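Local coordinates for protein poly-gamma-glutamate hydrolase (Bacillus phage phiNIT1, PDB 3A9L) that hydrolyses the gamma-glutamyl linkages of bacterial poly-gamma-glutamate as a zinc-dependent phage peptidase, at residues 43-48 with 101-106; 171-176 with 189-194. All coordinates share one frame; numbering follows the deposited sequence.

Contact 1: 43-48 with 101-106. With ZN (zinc ion), chain C.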
loop_
_atom_site.group_PDB
_atom_site.type_symbol
_atom_site.label_atom_id
_atom_site.label_comp_id
_atom_site.label_asym_id
_atom_site.label_seq_id
_atom_site.Cartn_x
_atom_site.Cartn_y
_atom_site.Cartn_z
ATOM N N GLY A 43 0.290 0.213 -16.396
ATOM C CA GLY A 43 0.071 0.178 -17.852
ATOM C C GLY A 43 -1.354 0.358 -18.403
ATOM O O GLY A 43 -1.516 0.626 -19.592
ATOM N N ILE A 44 -2.394 0.233 -17.571
ATOM C CA ILE A 44 -3.790 0.429 -18.062
ATOM C C ILE A 44 -3.998 1.848 -18.650
ATOM O O ILE A 44 -4.420 2.008 -19.826
ATOM C CB ILE A 44 -4.875 0.101 -16.986
ATOM C CG1 ILE A 44 -4.554 -1.194 -16.232
ATOM C CG2 ILE A 44 -6.284 0.042 -17.621
ATOM C CD1 ILE A 44 -5.257 -1.344 -14.881
ATOM N N GLU A 45 -3.724 2.875 -17.845
ATOM C CA GLU A 45 -3.681 4.251 -18.337
ATOM C C GLU A 45 -2.376 4.916 -17.926
ATOM O O GLU A 45 -2.266 5.451 -16.791
ATOM C CB GLU A 45 -4.873 5.054 -17.836
ATOM C CG GLU A 45 -6.115 4.730 -18.668
ATOM C CD GLU A 45 -7.413 4.893 -17.926
ATOM O OE1 GLU A 45 -7.485 5.697 -16.973
ATOM O OE2 GLU A 45 -8.402 4.230 -18.333
ATOM N N VAL A 46 -1.409 4.880 -18.844
ATOM C CA VAL A 46 -0.001 5.208 -18.535
ATOM C C VAL A 46 0.177 6.631 -18.091
ATOM O O VAL A 46 -0.347 7.561 -18.724
ATOM C CB VAL A 46 0.964 4.831 -19.683
ATOM C CG1 VAL A 46 2.401 5.299 -19.396
ATOM C CG2 VAL A 46 0.957 3.311 -19.891
ATOM N N GLY A 47 0.878 6.774 -16.961
ATOM C CA GLY A 47 1.176 8.055 -16.338
ATOM C C GLY A 47 0.417 8.387 -15.063
ATOM O O GLY A 47 0.800 9.307 -14.321
ATOM N N THR A 48 -0.699 7.702 -14.832
ATOM C CA THR A 48 -1.471 7.890 -13.601
ATOM C C THR A 48 -0.674 7.511 -12.340
ATOM O O THR A 48 -0.736 8.202 -11.318
ATOM C CB THR A 48 -2.787 7.069 -13.634
ATOM O OG1 THR A 48 -2.496 5.767 -14.127
ATOM C CG2 THR A 48 -3.799 7.711 -14.575
ATOM N N SER A 101 -9.547 11.384 -8.393
ATOM C CA SER A 101 -9.165 10.189 -9.179
ATOM C C SER A 101 -8.409 10.618 -10.430
ATOM O O SER A 101 -8.669 11.673 -10.947
ATOM C CB SER A 101 -10.380 9.384 -9.579
ATOM O OG SER A 101 -11.256 10.134 -10.401
ATOM N N PHE A 102 -7.476 9.807 -10.903
ATOM C CA PHE A 102 -6.697 10.181 -12.079
ATOM C C PHE A 102 -6.842 9.155 -13.216
ATOM O O PHE A 102 -6.543 7.977 -13.041
ATOM C CB PHE A 102 -5.219 10.365 -11.718
ATOM C CG PHE A 102 -4.965 11.454 -10.702
ATOM C CD1 PHE A 102 -5.154 11.225 -9.332
ATOM C CD2 PHE A 102 -4.554 12.707 -11.117
ATOM C CE1 PHE A 102 -4.918 12.251 -8.379
ATOM C CE2 PHE A 102 -4.300 13.726 -10.185
ATOM C CZ PHE A 102 -4.504 13.497 -8.823
ATOM N N HIS A 103 -7.234 9.642 -14.391
ATOM C CA HIS A 103 -7.575 8.793 -15.545
ATOM C C HIS A 103 -6.884 9.181 -16.804
ATOM O O HIS A 103 -6.436 10.326 -16.976
ATOM C CB HIS A 103 -9.083 8.782 -15.793
ATOM C CG HIS A 103 -9.843 7.976 -14.786
ATOM N ND1 HIS A 103 -10.156 6.653 -14.986
ATOM C CD2 HIS A 103 -10.331 8.303 -13.562
ATOM C CE1 HIS A 103 -10.805 6.197 -13.928
ATOM N NE2 HIS A 103 -10.929 7.179 -13.054
ATOM N N GLY A 104 -6.772 8.211 -17.704
ATOM C CA GLY A 104 -6.199 8.489 -19.029
ATOM C C GLY A 104 -7.217 8.239 -20.143
ATOM O O GLY A 104 -7.893 7.213 -20.146
ATOM N N TYR A 105 -7.355 9.174 -21.082
ATOM C CA TYR A 105 -8.242 8.906 -22.219
ATOM C C TYR A 105 -7.438 9.087 -23.496
ATOM O O TYR A 105 -6.411 9.765 -23.478
ATOM C CB TYR A 105 -9.550 9.755 -22.172
ATOM C CG TYR A 105 -9.390 11.205 -22.576
ATOM C CD1 TYR A 105 -9.543 11.601 -23.908
ATOM C CD2 TYR A 105 -9.079 12.191 -21.628
ATOM C CE1 TYR A 105 -9.385 12.950 -24.284
ATOM C CE2 TYR A 105 -8.930 13.543 -21.995
ATOM C CZ TYR A 105 -9.085 13.910 -23.320
ATOM O OH TYR A 105 -8.928 15.229 -23.683
ATOM N N LYS A 106 -7.886 8.449 -24.580
ATOM C CA LYS A 106 -7.184 8.472 -25.853
ATOM C C LYS A 106 -7.422 9.765 -26.635
ATOM O O LYS A 106 -8.549 10.111 -27.014
ATOM C CB LYS A 106 -7.556 7.246 -26.705
ATOM C CG LYS A 106 -6.503 6.859 -27.765
ATOM C CD LYS A 106 -6.533 5.350 -28.013
ATOM C CE LYS A 106 -5.282 4.851 -28.703
ATOM N NZ LYS A 106 -5.096 5.485 -30.034
HETATM ZN ZN ZN C . -9.735 5.358 -16.578
HETATM O O HOH W 1 -10.212 6.816 -18.260
#
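Glu45 and His103 meet at the zinc ion of this open alpha/beta hydrolase, a member of the zinc exopeptidase clan, where a loop following one central strand bends over its parallel neighbour. The metal bonds come first. Glu45 grips the zinc with both carboxylate oxygens, OE1 at 2.3 Å and OE2 at 2.5 Å, while His103 binds it through ND1 at 2.1 Å. A water adds a further ligand and also donates to Gly104 O; His40, near the end of strand 34-42, completes the protein's part of the site.

One hydrogen bond across the contact steadies the Glu45 carboxylate: Gly104 N donates to Glu45 OE1 over 2.7 Å. OE1 is thus held by both the zinc and the strand backbone, the N-H arriving almost straight (174°) but from above the carboxylate plane. With CG beside its own backbone N (chi1 -79°) and the chain extended beyond, Glu45 passes alongside Gly104, whose missing side chain leaves room for Glu45 CB.

The Thr48 methyl CG2 packs on the strand backbone, 3.2 Å from Phe102 O, with Phe102 CB its more distant apolar neighbour. On the other branch, Thr48 OG1 donates to Glu45 O at 2.7 Å, in the carbonyl plane, across the type II turn from Glu45 to Thr48.

Contact 2: 171-176 with 189-194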
loop_
_atom_site.group_PDB
_atom_site.type_symbol
_atom_site.label_atom_id
_atom_site.label_comp_id
_atom_site.label_asym_id
_atom_site.label_seq_id
_atom_site.Cartn_x
_atom_site.Cartn_y
_atom_site.Cartn_z
ATOM N N ARG A 171 -0.321 13.149 -21.138
ATOM C CA ARG A 171 0.461 12.182 -20.382
ATOM C C ARG A 171 1.793 11.829 -21.067
ATOM O O ARG A 171 2.794 11.636 -20.378
ATOM C CB ARG A 171 -0.366 10.931 -20.106
ATOM C CG ARG A 171 -1.670 11.206 -19.365
ATOM C CD ARG A 171 -2.504 9.937 -19.142
ATOM N NE ARG A 171 -3.286 9.555 -20.303
ATOM C CZ ARG A 171 -3.189 8.376 -20.924
ATOM N NH1 ARG A 171 -2.353 7.416 -20.486
ATOM N NH2 ARG A 171 -3.952 8.139 -21.970
ATOM N N ARG A 172 1.827 11.781 -22.403
ATOM C CA ARG A 172 3.098 11.640 -23.098
ATOM C C ARG A 172 4.003 12.849 -22.848
ATOM O O ARG A 172 5.208 12.676 -22.754
ATOM C CB ARG A 172 2.959 11.341 -24.610
ATOM C CG ARG A 172 2.832 9.861 -24.949
ATOM C CD ARG A 172 2.837 9.611 -26.446
ATOM N NE ARG A 172 1.741 8.757 -26.924
ATOM C CZ ARG A 172 1.710 7.421 -26.930
ATOM N NH1 ARG A 172 2.709 6.682 -26.443
ATOM N NH2 ARG A 172 0.644 6.811 -27.422
ATOM N N ALA A 173 3.413 14.041 -22.660
ATOM C CA ALA A 173 4.191 15.249 -22.415
ATOM C C ALA A 173 4.695 15.374 -20.962
ATOM O O ALA A 173 5.563 16.185 -20.694
ATOM C CB ALA A 173 3.430 16.521 -22.878
ATOM N N PHE A 174 4.154 14.571 -20.039
ATOM C CA PHE A 174 4.775 14.381 -18.695
ATOM C C PHE A 174 6.212 13.784 -18.749
ATOM O O PHE A 174 6.968 13.912 -17.778
ATOM C CB PHE A 174 3.967 13.399 -17.809
ATOM C CG PHE A 174 2.574 13.868 -17.380
ATOM C CD1 PHE A 174 2.201 15.207 -17.362
ATOM C CD2 PHE A 174 1.635 12.915 -16.958
ATOM C CE1 PHE A 174 0.918 15.598 -16.944
ATOM C CE2 PHE A 174 0.341 13.300 -16.541
ATOM C CZ PHE A 174 -0.022 14.636 -16.540
ATOM N N PHE A 175 6.573 13.089 -19.827
ATOM C CA PHE A 175 7.835 12.313 -19.828
ATOM C C PHE A 175 8.847 12.837 -20.827
ATOM O O PHE A 175 8.491 13.298 -21.892
ATOM C CB PHE A 175 7.599 10.801 -20.060
ATOM C CG PHE A 175 6.644 10.182 -19.083
ATOM C CD1 PHE A 175 7.020 9.953 -17.765
ATOM C CD2 PHE A 175 5.355 9.851 -19.478
ATOM C CE1 PHE A 175 6.123 9.396 -16.847
ATOM C CE2 PHE A 175 4.449 9.289 -18.567
ATOM C CZ PHE A 175 4.835 9.062 -17.251
ATOM N N GLN A 176 10.111 12.757 -20.447
ATOM C CA GLN A 176 11.248 13.164 -21.259
ATOM C C GLN A 176 11.252 12.490 -22.615
ATOM O O GLN A 176 11.143 11.255 -22.681
ATOM C CB GLN A 176 12.524 12.809 -20.471
ATOM C CG GLN A 176 12.713 13.688 -19.251
ATOM C CD GLN A 176 13.197 15.032 -19.640
ATOM O OE1 GLN A 176 14.058 15.144 -20.514
ATOM N NE2 GLN A 176 12.618 16.074 -19.064
ATOM N N THR A 189 9.054 15.524 -17.156
ATOM C CA THR A 189 9.334 16.849 -17.697
ATOM C C THR A 189 8.867 17.902 -16.714
ATOM O O THR A 189 8.261 17.589 -15.681
ATOM C CB THR A 189 8.545 17.113 -18.982
ATOM O OG1 THR A 189 7.142 17.059 -18.668
ATOM C CG2 THR A 189 8.881 16.112 -20.066
ATOM N N GLN A 190 9.118 19.153 -17.060
ATOM C CA GLN A 190 8.678 20.285 -16.242
ATOM C C GLN A 190 7.153 20.357 -16.207
ATOM O O GLN A 190 6.594 20.603 -15.155
ATOM C CB GLN A 190 9.267 21.582 -16.768
ATOM C CG GLN A 190 8.361 22.796 -16.728
ATOM C CD GLN A 190 9.060 23.972 -17.371
ATOM O OE1 GLN A 190 8.852 24.256 -18.546
ATOM N NE2 GLN A 190 9.972 24.613 -16.623
ATOM N N GLU A 191 6.504 20.076 -17.338
ATOM C CA GLU A 191 5.033 20.030 -17.397
ATOM C C GLU A 191 4.471 19.038 -16.389
ATOM O O GLU A 191 3.534 19.371 -15.682
ATOM C CB GLU A 191 4.516 19.723 -18.806
ATOM C CG GLU A 191 3.004 20.020 -19.003
ATOM C CD GLU A 191 2.655 20.483 -20.407
ATOM O OE1 GLU A 191 3.217 21.502 -20.869
ATOM O OE2 GLU A 191 1.810 19.841 -21.061
ATOM N N PHE A 192 5.068 17.844 -16.306
ATOM C CA PHE A 192 4.712 16.894 -15.234
ATOM C C PHE A 192 4.697 17.544 -13.863
ATOM O O PHE A 192 3.682 17.495 -13.154
ATOM C CB PHE A 192 5.607 15.631 -15.213
ATOM C CG PHE A 192 5.287 14.693 -14.076
ATOM C CD1 PHE A 192 4.243 13.780 -14.173
ATOM C CD2 PHE A 192 6.025 14.745 -12.888
ATOM C CE1 PHE A 192 3.934 12.915 -13.109
ATOM C CE2 PHE A 192 5.729 13.908 -11.812
ATOM C CZ PHE A 192 4.695 12.978 -11.909
ATOM N N LEU A 193 5.822 18.148 -13.486
ATOM C CA LEU A 193 5.973 18.811 -12.166
ATOM C C LEU A 193 4.932 19.914 -11.904
ATOM O O LEU A 193 4.302 19.962 -10.833
ATOM C CB LEU A 193 7.395 19.340 -11.993
ATOM C CG LEU A 193 8.573 18.342 -12.182
ATOM C CD1 LEU A 193 9.918 19.013 -12.082
ATOM C CD2 LEU A 193 8.517 17.181 -11.182
ATOM N N ASP A 194 4.767 20.802 -12.880
ATOM C CA ASP A 194 3.724 21.843 -12.827
ATOM C C ASP A 194 2.301 21.270 -12.662
ATOM O O ASP A 194 1.447 21.837 -11.944
ATOM C CB ASP A 194 3.811 22.714 -14.083
ATOM C CG ASP A 194 5.093 23.555 -14.149
ATOM O OD1 ASP A 194 5.748 23.757 -13.118
ATOM O OD2 ASP A 194 5.433 24.057 -15.244
#
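Thr189 reaches across to the backbone of Ala173 and Phe174 and at the same time forms the N-cap of helix 190-209. Its rotamer makes the double role possible: with chi1 at 62°, OG1 sits between the backbone N and the carbonyl carbon, where it donates to a lone pair of Ala173 O (2.7 Å) and accepts from Phe192 N (3.2 Å, N-H...O angle 173°). The methyl branch CG2 turns instead to the Phe175 carbonyl group, 3.4 Å from its C atom. The backbone adds a second bond across the contact: Thr189 N donates to Phe174 O at 2.7 Å, from above the carbonyl plane.

One turn further on, Phe192 holds CG anti to its backbone N, which brings the CD1 edge of its ring against Phe174. The two rings form a T-shaped pair, centroids 5.4 Å apart and planes at 79°, with Phe192 supplying the edge and Phe174 the face; the nearest ring atoms are Phe192 CD1 and Phe174 CG, 3.6 Å apart. Glu191, bent at chi2, brings OE2 near Ala173 CB, but its charge is paired with Lys111.

The chemistry implies a junction set jointly by two hydrogen bonds and a T-shaped ring pair: the hydroxyl bridges Phe192 N and Ala173 O while the Thr189 N-H takes Phe174 O, tying the start of helix 190-209 to the backbone at Ala173 and Phe174.

In the fold
From the N terminus, contact 1 comes first: after strand 34-42 the chain enters the loop 43-48, then runs through helix 48-59, strand 62-68 and helix 87-94 before strand 98-105 returns to that loop and closes the long excursion. Only later does contact 2 form, joining segment 171-176, at helix 168-173, to the start of helix 190-209 across a short connection without helix or strand. The two closures follow in series, neither nested nor crossed, with centres about 14 Å apart. Arg171 links them, since its NH1 probably hydrogen-bonds to Val46 O. Contact 1 thus ties the loop after strand 34-42 to the neighbouring strand 98-105 at the metal, while contact 2 joins two helices beyond strand 162-167.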